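Putative metal-dependent isothiocyanate hydrolase SaxA (Pectobacterium carotovorum, PDB 6BRM) probably hydrolyses isothiocyanates, the toxic defence compounds of host plants, with a two-zinc centre of the metallo-beta-lactamase superfamily. Local coordinates at residues Cys228-Arg232 and Ala233-Glu237; His242-Glu245 and Asp246-Ile250; Leu50-Val54 and Glu55-Ala59. One frame throughout, in Å; residues are numbered along the deposited sequence.

Interaction 1 (Cys228-Arg232 and Ala233-Glu237); sequences CLLTR and AELRE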
loop_
_atom_site.group_PDB
_atom_site.type_symbol
_atom_site.label_atom_id
_atom_site.label_comp_id
_atom_site.label_asym_id
_atom_site.label_seq_id
_atom_site.Cartn_x
_atom_site.Cartn_y
_atom_site.Cartn_z
ATOM N N CYS B 228 -16.869 -16.953 -1.057
ATOM C CA CYS B 228 -15.760 -17.203 -1.983
ATOM C C CYS B 228 -16.269 -17.946 -3.226
ATOM O O CYS B 228 -16.579 -19.139 -3.156
ATOM C CB CYS B 228 -14.657 -18.012 -1.286
ATOM S SG CYS B 228 -13.984 -17.221 0.202
ATOM N N LEU B 229 -16.329 -17.239 -4.355
ATOM C CA LEU B 229 -16.975 -17.736 -5.583
ATOM C C LEU B 229 -16.098 -18.578 -6.524
ATOM O O LEU B 229 -16.604 -19.090 -7.526
ATOM C CB LEU B 229 -17.559 -16.559 -6.377
ATOM C CG LEU B 229 -18.575 -15.673 -5.650
ATOM C CD1 LEU B 229 -18.935 -14.471 -6.508
ATOM C CD2 LEU B 229 -19.825 -16.458 -5.276
ATOM N N LEU B 230 -14.808 -18.721 -6.217
ATOM C CA LEU B 230 -13.882 -19.482 -7.068
ATOM C C LEU B 230 -13.880 -20.949 -6.629
ATOM O O LEU B 230 -13.796 -21.238 -5.435
ATOM C CB LEU B 230 -12.465 -18.893 -6.979
ATOM C CG LEU B 230 -11.584 -18.902 -8.233
ATOM C CD1 LEU B 230 -10.193 -18.381 -7.894
ATOM C CD2 LEU B 230 -11.489 -20.281 -8.863
ATOM N N THR B 231 -13.971 -21.860 -7.595
ATOM C CA THR B 231 -13.977 -23.304 -7.346
ATOM C C THR B 231 -12.614 -23.919 -7.695
ATOM O O THR B 231 -11.959 -23.476 -8.637
ATOM C CB THR B 231 -15.081 -23.989 -8.188
ATOM O OG1 THR B 231 -16.276 -23.198 -8.148
ATOM C CG2 THR B 231 -15.405 -25.386 -7.668
ATOM N N ARG B 232 -12.198 -24.923 -6.917
ATOM C CA ARG B 232 -11.027 -25.782 -7.221
ATOM C C ARG B 232 -10.929 -26.138 -8.706
ATOM O O ARG B 232 -9.886 -25.933 -9.336
ATOM C CB ARG B 232 -11.079 -27.098 -6.410
ATOM C CG ARG B 232 -9.938 -27.338 -5.422
ATOM C CD ARG B 232 -9.964 -26.432 -4.195
ATOM N NE ARG B 232 -9.832 -27.187 -2.938
ATOM C CZ ARG B 232 -9.400 -26.699 -1.770
ATOM N NH1 ARG B 232 -9.335 -27.504 -0.709
ATOM N NH2 ARG B 232 -9.023 -25.427 -1.635
ATOM N N ALA B 233 -12.028 -26.672 -9.239
ATOM C CA ALA B 233 -12.121 -27.101 -10.638
ATOM C C ALA B 233 -11.924 -25.966 -11.646
ATOM O O ALA B 233 -11.316 -26.178 -12.693
ATOM C CB ALA B 233 -13.458 -27.791 -10.883
ATOM N N GLU B 234 -12.436 -24.776 -11.330
ATOM C CA GLU B 234 -12.290 -23.608 -12.204
ATOM C C GLU B 234 -10.839 -23.123 -12.291
ATOM O O GLU B 234 -10.376 -22.770 -13.375
ATOM C CB GLU B 234 -13.189 -22.451 -11.744
ATOM C CG GLU B 234 -13.413 -21.391 -12.823
ATOM C CD GLU B 234 -13.934 -20.059 -12.299
ATOM O OE1 GLU B 234 -14.419 -19.991 -11.148
ATOM O OE2 GLU B 234 -13.859 -19.068 -13.059
ATOM N N LEU B 235 -10.140 -23.090 -11.154
ATOM C CA LEU B 235 -8.744 -22.630 -11.106
ATOM C C LEU B 235 -7.788 -23.590 -11.816
ATOM O O LEU B 235 -6.836 -23.145 -12.462
ATOM C CB LEU B 235 -8.280 -22.422 -9.658
ATOM C CG LEU B 235 -6.902 -21.773 -9.452
ATOM C CD1 LEU B 235 -6.895 -20.327 -9.929
ATOM C CD2 LEU B 235 -6.479 -21.856 -7.994
ATOM N N ARG B 236 -8.031 -24.894 -11.676
ATOM C CA ARG B 236 -7.285 -25.905 -12.428
ATOM C C ARG B 236 -7.550 -25.777 -13.932
ATOM O O ARG B 236 -6.617 -25.838 -14.733
ATOM C CB ARG B 236 -7.633 -27.313 -11.941
ATOM C CG ARG B 236 -6.812 -28.424 -12.590
ATOM C CD ARG B 236 -6.428 -29.498 -11.582
ATOM N NE ARG B 236 -5.389 -29.028 -10.658
ATOM C CZ ARG B 236 -5.073 -29.593 -9.487
ATOM N NH1 ARG B 236 -5.707 -30.678 -9.035
ATOM N NH2 ARG B 236 -4.105 -29.056 -8.750
ATOM N N GLU B 237 -8.818 -25.582 -14.298
ATOM C CA GLU B 237 -9.215 -25.328 -15.695
ATOM C C GLU B 237 -8.569 -24.050 -16.260
ATOM O O GLU B 237 -8.205 -24.004 -17.437
ATOM C CB GLU B 237 -10.746 -25.252 -15.801
ATOM C CG GLU B 237 -11.305 -25.180 -17.220
ATOM C CD GLU B 237 -12.826 -25.133 -17.266
ATOM O OE1 GLU B 237 -13.376 -24.916 -18.367
ATOM O OE2 GLU B 237 -13.481 -25.308 -16.214
#

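Interaction 2 (His242-Glu245 and Asp246-Ile250); sequences HGIE and DKILI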
loop_
_atom_site.group_PDB
_atom_site.type_symbol
_atom_site.label_atom_id
_atom_site.label_comp_id
_atom_site.label_asym_id
_atom_site.label_seq_id
_atom_site.Cartn_x
_atom_site.Cartn_y
_atom_site.Cartn_z
ATOM N N HIS B 242 -3.653 -21.565 -19.602
ATOM C CA HIS B 242 -2.463 -20.720 -19.802
ATOM C C HIS B 242 -1.120 -21.459 -19.651
ATOM O O HIS B 242 -0.067 -20.821 -19.562
ATOM C CB HIS B 242 -2.526 -19.515 -18.858
ATOM C CG HIS B 242 -3.695 -18.616 -19.114
ATOM N ND1 HIS B 242 -4.965 -18.902 -18.665
ATOM C CD2 HIS B 242 -3.788 -17.443 -19.785
ATOM C CE1 HIS B 242 -5.791 -17.941 -19.044
ATOM N NE2 HIS B 242 -5.100 -17.044 -19.723
ATOM N N GLY B 243 -1.151 -22.793 -19.635
ATOM C CA GLY B 243 0.066 -23.607 -19.627
ATOM C C GLY B 243 0.866 -23.561 -18.337
ATOM O O GLY B 243 2.094 -23.657 -18.368
ATOM N N ILE B 244 0.171 -23.428 -17.208
ATOM C CA ILE B 244 0.811 -23.330 -15.890
ATOM C C ILE B 244 0.314 -24.389 -14.897
ATOM O O ILE B 244 0.594 -24.287 -13.703
ATOM C CB ILE B 244 0.640 -21.907 -15.291
ATOM C CG1 ILE B 244 -0.832 -21.595 -14.979
ATOM C CG2 ILE B 244 1.210 -20.865 -16.248
ATOM C CD1 ILE B 244 -1.053 -20.241 -14.340
ATOM N N GLU B 245 -0.387 -25.410 -15.394
ATOM C CA GLU B 245 -1.041 -26.421 -14.541
ATOM C C GLU B 245 -0.155 -27.036 -13.447
ATOM O O GLU B 245 -0.600 -27.175 -12.310
ATOM C CB GLU B 245 -1.718 -27.527 -15.384
ATOM C CG GLU B 245 -0.812 -28.465 -16.194
ATOM C CD GLU B 245 -0.279 -27.868 -17.491
ATOM O OE1 GLU B 245 -0.978 -27.042 -18.123
ATOM O OE2 GLU B 245 0.850 -28.232 -17.887
ATOM N N ASP B 246 1.092 -27.366 -13.787
ATOM C CA ASP B 246 2.022 -28.011 -12.834
ATOM C C ASP B 246 2.795 -27.043 -11.918
ATOM O O ASP B 246 3.548 -27.490 -11.048
ATOM C CB ASP B 246 2.987 -28.978 -13.556
ATOM C CG ASP B 246 3.879 -28.290 -14.582
ATOM O OD1 ASP B 246 3.540 -27.175 -15.040
ATOM O OD2 ASP B 246 4.917 -28.882 -14.946
ATOM N N LYS B 247 2.610 -25.735 -12.115
ATOM C CA LYS B 247 3.125 -24.706 -11.197
ATOM C C LYS B 247 2.073 -24.153 -10.222
ATOM O O LYS B 247 2.438 -23.500 -9.242
ATOM C CB LYS B 247 3.758 -23.551 -11.982
ATOM C CG LYS B 247 5.169 -23.843 -12.457
ATOM C CD LYS B 247 5.811 -22.625 -13.101
ATOM C CE LYS B 247 7.322 -22.784 -13.194
ATOM N NZ LYS B 247 8.001 -22.662 -11.869
ATOM N N ILE B 248 0.786 -24.392 -10.491
ATOM C CA ILE B 248 -0.293 -23.996 -9.573
ATOM C C ILE B 248 -0.717 -25.203 -8.729
ATOM O O ILE B 248 -1.456 -26.074 -9.197
ATOM C CB ILE B 248 -1.522 -23.410 -10.324
ATOM C CG1 ILE B 248 -1.100 -22.375 -11.382
ATOM C CG2 ILE B 248 -2.516 -22.797 -9.342
ATOM C CD1 ILE B 248 -0.115 -21.330 -10.908
ATOM N N LEU B 249 -0.228 -25.250 -7.491
ATOM C CA LEU B 249 -0.652 -26.259 -6.517
ATOM C C LEU B 249 -2.014 -25.869 -5.941
ATOM O O LEU B 249 -2.193 -24.740 -5.480
ATOM C CB LEU B 249 0.377 -26.412 -5.386
ATOM C CG LEU B 249 1.530 -27.408 -5.585
ATOM C CD1 LEU B 249 1.041 -28.841 -5.412
ATOM C CD2 LEU B 249 2.211 -27.231 -6.933
ATOM N N ILE B 250 -2.968 -26.800 -5.986
ATOM C CA ILE B 250 -4.321 -26.571 -5.474
ATOM C C ILE B 250 -4.668 -27.744 -4.549
ATOM O O ILE B 250 -5.339 -28.693 -4.961
ATOM C CB ILE B 250 -5.369 -26.427 -6.611
ATOM C CG1 ILE B 250 -4.837 -25.555 -7.757
ATOM C CG2 ILE B 250 -6.650 -25.815 -6.060
ATOM C CD1 ILE B 250 -5.747 -25.508 -8.965
#

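Interaction 3 (Leu50-Val54 and Glu55-Ala59); sequences LPVPV and EDLLA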
loop_
_atom_site.group_PDB
_atom_site.type_symbol
_atom_site.label_atom_id
_atom_site.label_comp_id
_atom_site.label_asym_id
_atom_site.label_seq_id
_atom_site.Cartn_x
_atom_site.Cartn_y
_atom_site.Cartn_z
ATOM N N LEU B 50 -13.623 -30.082 9.275
ATOM C CA LEU B 50 -12.172 -30.190 9.423
ATOM C C LEU B 50 -11.697 -31.555 8.909
ATOM O O LEU B 50 -12.288 -32.580 9.255
ATOM C CB LEU B 50 -11.757 -30.036 10.889
ATOM C CG LEU B 50 -11.944 -28.655 11.520
ATOM C CD1 LEU B 50 -11.906 -28.753 13.039
ATOM C CD2 LEU B 50 -10.886 -27.681 11.018
ATOM N N PRO B 51 -10.617 -31.577 8.103
ATOM C CA PRO B 51 -10.103 -32.853 7.594
ATOM C C PRO B 51 -9.330 -33.684 8.632
ATOM O O PRO B 51 -9.025 -34.846 8.364
ATOM C CB PRO B 51 -9.178 -32.417 6.455
ATOM C CG PRO B 51 -8.664 -31.093 6.896
ATOM C CD PRO B 51 -9.764 -30.445 7.690
ATOM N N VAL B 52 -9.006 -33.084 9.781
ATOM C CA VAL B 52 -8.338 -33.766 10.894
ATOM C C VAL B 52 -8.949 -33.293 12.219
ATOM O O VAL B 52 -9.634 -32.269 12.239
ATOM C CB VAL B 52 -6.813 -33.489 10.892
ATOM C CG1 VAL B 52 -6.119 -34.324 9.824
ATOM C CG2 VAL B 52 -6.515 -32.005 10.700
ATOM N N PRO B 53 -8.714 -34.035 13.326
ATOM C CA PRO B 53 -9.198 -33.564 14.634
ATOM C C PRO B 53 -8.464 -32.318 15.133
ATOM O O PRO B 53 -7.355 -32.030 14.681
ATOM C CB PRO B 53 -8.936 -34.756 15.564
ATOM C CG PRO B 53 -7.854 -35.529 14.898
ATOM C CD PRO B 53 -8.114 -35.379 13.428
ATOM N N VAL B 54 -9.093 -31.597 16.058
ATOM C CA VAL B 54 -8.517 -30.360 16.615
ATOM C C VAL B 54 -7.234 -30.573 17.429
ATOM O O VAL B 54 -6.398 -29.673 17.495
ATOM C CB VAL B 54 -9.529 -29.561 17.476
ATOM C CG1 VAL B 54 -10.748 -29.172 16.646
ATOM C CG2 VAL B 54 -9.931 -30.322 18.741
ATOM N N GLU B 55 -7.085 -31.755 18.034
ATOM C CA GLU B 55 -5.888 -32.097 18.826
ATOM C C GLU B 55 -4.595 -31.990 18.009
ATOM O O GLU B 55 -3.584 -31.491 18.508
ATOM C CB GLU B 55 -5.993 -33.511 19.426
ATOM C CG GLU B 55 -6.843 -33.620 20.691
ATOM C CD GLU B 55 -8.344 -33.606 20.444
ATOM O OE1 GLU B 55 -8.783 -33.552 19.271
ATOM O OE2 GLU B 55 -9.092 -33.650 21.445
ATOM N N ASP B 56 -4.643 -32.460 16.762
ATOM C CA ASP B 56 -3.495 -32.388 15.850
ATOM C C ASP B 56 -3.125 -30.945 15.492
ATOM O O ASP B 56 -1.942 -30.630 15.346
ATOM C CB ASP B 56 -3.763 -33.185 14.562
ATOM C CG ASP B 56 -3.883 -34.687 14.805
ATOM O OD1 ASP B 56 -3.827 -35.134 15.973
ATOM O OD2 ASP B 56 -4.039 -35.426 13.810
ATOM N N LEU B 57 -4.133 -30.082 15.351
ATOM C CA LEU B 57 -3.909 -28.659 15.053
ATOM C C LEU B 57 -3.181 -27.907 16.170
ATOM O O LEU B 57 -2.367 -27.026 15.887
ATOM C CB LEU B 57 -5.227 -27.938 14.732
ATOM C CG LEU B 57 -5.690 -28.002 13.276
ATOM C CD1 LEU B 57 -5.957 -29.431 12.836
ATOM C CD2 LEU B 57 -6.932 -27.141 13.097
ATOM N N LEU B 58 -3.474 -28.254 17.423
ATOM C CA LEU B 58 -2.928 -27.533 18.583
ATOM C C LEU B 58 -1.488 -27.915 18.981
ATOM O O LEU B 58 -0.858 -27.185 19.753
ATOM C CB LEU B 58 -3.870 -27.674 19.789
ATOM C CG LEU B 58 -5.295 -27.137 19.589
ATOM C CD1 LEU B 58 -6.155 -27.412 20.817
ATOM C CD2 LEU B 58 -5.295 -25.651 19.254
ATOM N N ALA B 59 -0.972 -29.037 18.468
ATOM C CA ALA B 59 0.432 -29.432 18.692
ATOM C C ALA B 59 1.365 -28.480 17.937
ATOM O O ALA B 59 1.897 -28.819 16.873
ATOM C CB ALA B 59 0.666 -30.877 18.259
#

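Interaction 1 (Cys228-Arg232 and Ala233-Glu237)
Thr231 O takes the amide hydrogen of Leu235, N to O 3.1 Å and almost linear at hydrogen (161°), and one residue on Arg236 N repeats the bond to Arg232 O at 3.2 Å. These two i to i+4 bonds open helix 232-241, with Thr231 as its N-cap residue. The threonine side chain does no capping: chi1 of -43° keeps OG1 beside its own backbone N, while CG2 swings to the Ala233 side, 3.9 Å from Ala233 N. The amide of Arg232 instead goes to the carboxylate of Glu223, which comes from earlier in the same loop.

Leu230, just ahead of the cap, lays its CD2 methyl against the first turn, 3.9 Å from Leu235 CB. The same methyl meets Glu234 OE1 at 3.7 Å, the two side chains crossing at about a right angle. With CG anti to the backbone N (chi1 -162°) and the chain extended beyond it, Glu234 runs back past Leu230, and its other oxygen, OE2, forms a salt bridge with Lys202. Arg232 bends away at chi2 and chi3, and NH1 pairs with Asp253.

Acidic groups thus sit at the start of the helix: Glu223 accepts from a first-turn amide, and the carboxylate of Glu234 lies where the helix dipole would be expected to stabilise its negative charge.

Interaction 2 (His242-Glu245 and Asp246-Ile250)
Ile244 O accepts two backbone amides, from Lys247 at 2.9 Å and from Ile248 at 3.2 Å (both N to O). They arrive differently: Ile248 N lies almost straight ahead of the carbonyl, whereas Lys247 N stands above its plane, 49° out of it. One oxygen thereby satisfies two successive amides as the chain turns. The turn joins helix 232-241 to strand 248-249, an outermost strand of the second seven-stranded sheet of this metallo-beta-lactamase fold, where backbone bonds tie Lys247 and Leu249 to strand 216-220. The ammonium group of Lys247 is carried away from the turn to Pro213 O, with a weak second bond to Ala215 O.

Beside the shared carbonyl the two isoleucines meet. Ile244 CG1 stands between its backbone N and carbonyl carbon (chi1 66°), which brings CD1 to 3.6 Å from Ile248 CG1 and nearly as close to Ile248 CD1; Leu209 and Thr205 of helix 203-211 touch this pair. At the bend of the turn Glu245 and Asp246 hold their carboxylates with planes 22° apart, OE2 of Glu245 lying 4.1 Å from OD1 of Asp246, a proximity of like charges that may slightly raise the proton affinity of either group.

Interaction 3 (Leu50-Val54 and Glu55-Ala59)
Val52 and Leu57 slant across each other at the start of the short helix 54-58, methyl against methyl, Val52 CG2 lying 3.4 Å from Leu57 CD1. With CG1 anti to the carbonyl carbon (chi1 -77°), Val52 CG2 stands between the backbone N and the carbonyl carbon and is the branch that meets the leucine. Leu57 CD1 also lies over Pro53 O at 3.5 Å. Its other methyl, CD2, lies 4.5 Å from Leu50 CD2, a looser contact, giving the leucine a valine on one branch and a second leucine on the other.

Around the outside of the turn, polar ends rest on apolar ones. The carboxylate of Asp56 meets the Pro53 ring obliquely, OD2 being 4.0 Å from CG of the proline. Glu55 is bent at chi2 (77°) and folds back over Val54, placing OE1 3.5 Å from Val54 CG2. The backbone bonding is modest: Leu58 N donates to Val54 O at 3.3 Å, and Asp56 N makes a weak bond to Pro53 O.

The apolar side of the turn lies on strand 2-7, where Ile6 touches Leu50, Val52 and Leu57. Leu26 adds to the cover of Leu57, Val81 meets Leu58, and the chain continues into strand 62-64 of the first seven-stranded sheet.

Interactions 1 and 2 occupy successive parts of the chain, the start of helix 232-241 and the turn after it, with centres about 13 Å apart. They touch through Ile250, whose CD1 lies 3.8 Å from Leu235 CD2 and whose CG2 lies 3.7 Å from Arg232 CG. Interaction 3 stands apart, its centre about 26 Å from that of interaction 1 and about 29 Å from that of interaction 2. The zinc centre is nearer to interactions 1 and 3: the Leu230 side chain is about 13 Å from a zinc ion, that of Arg232 about 8 Å from that of the zinc ligand His221, and that of Leu50 about 12 Å from that of the ligand Asp71. Interaction 2 lies away from it.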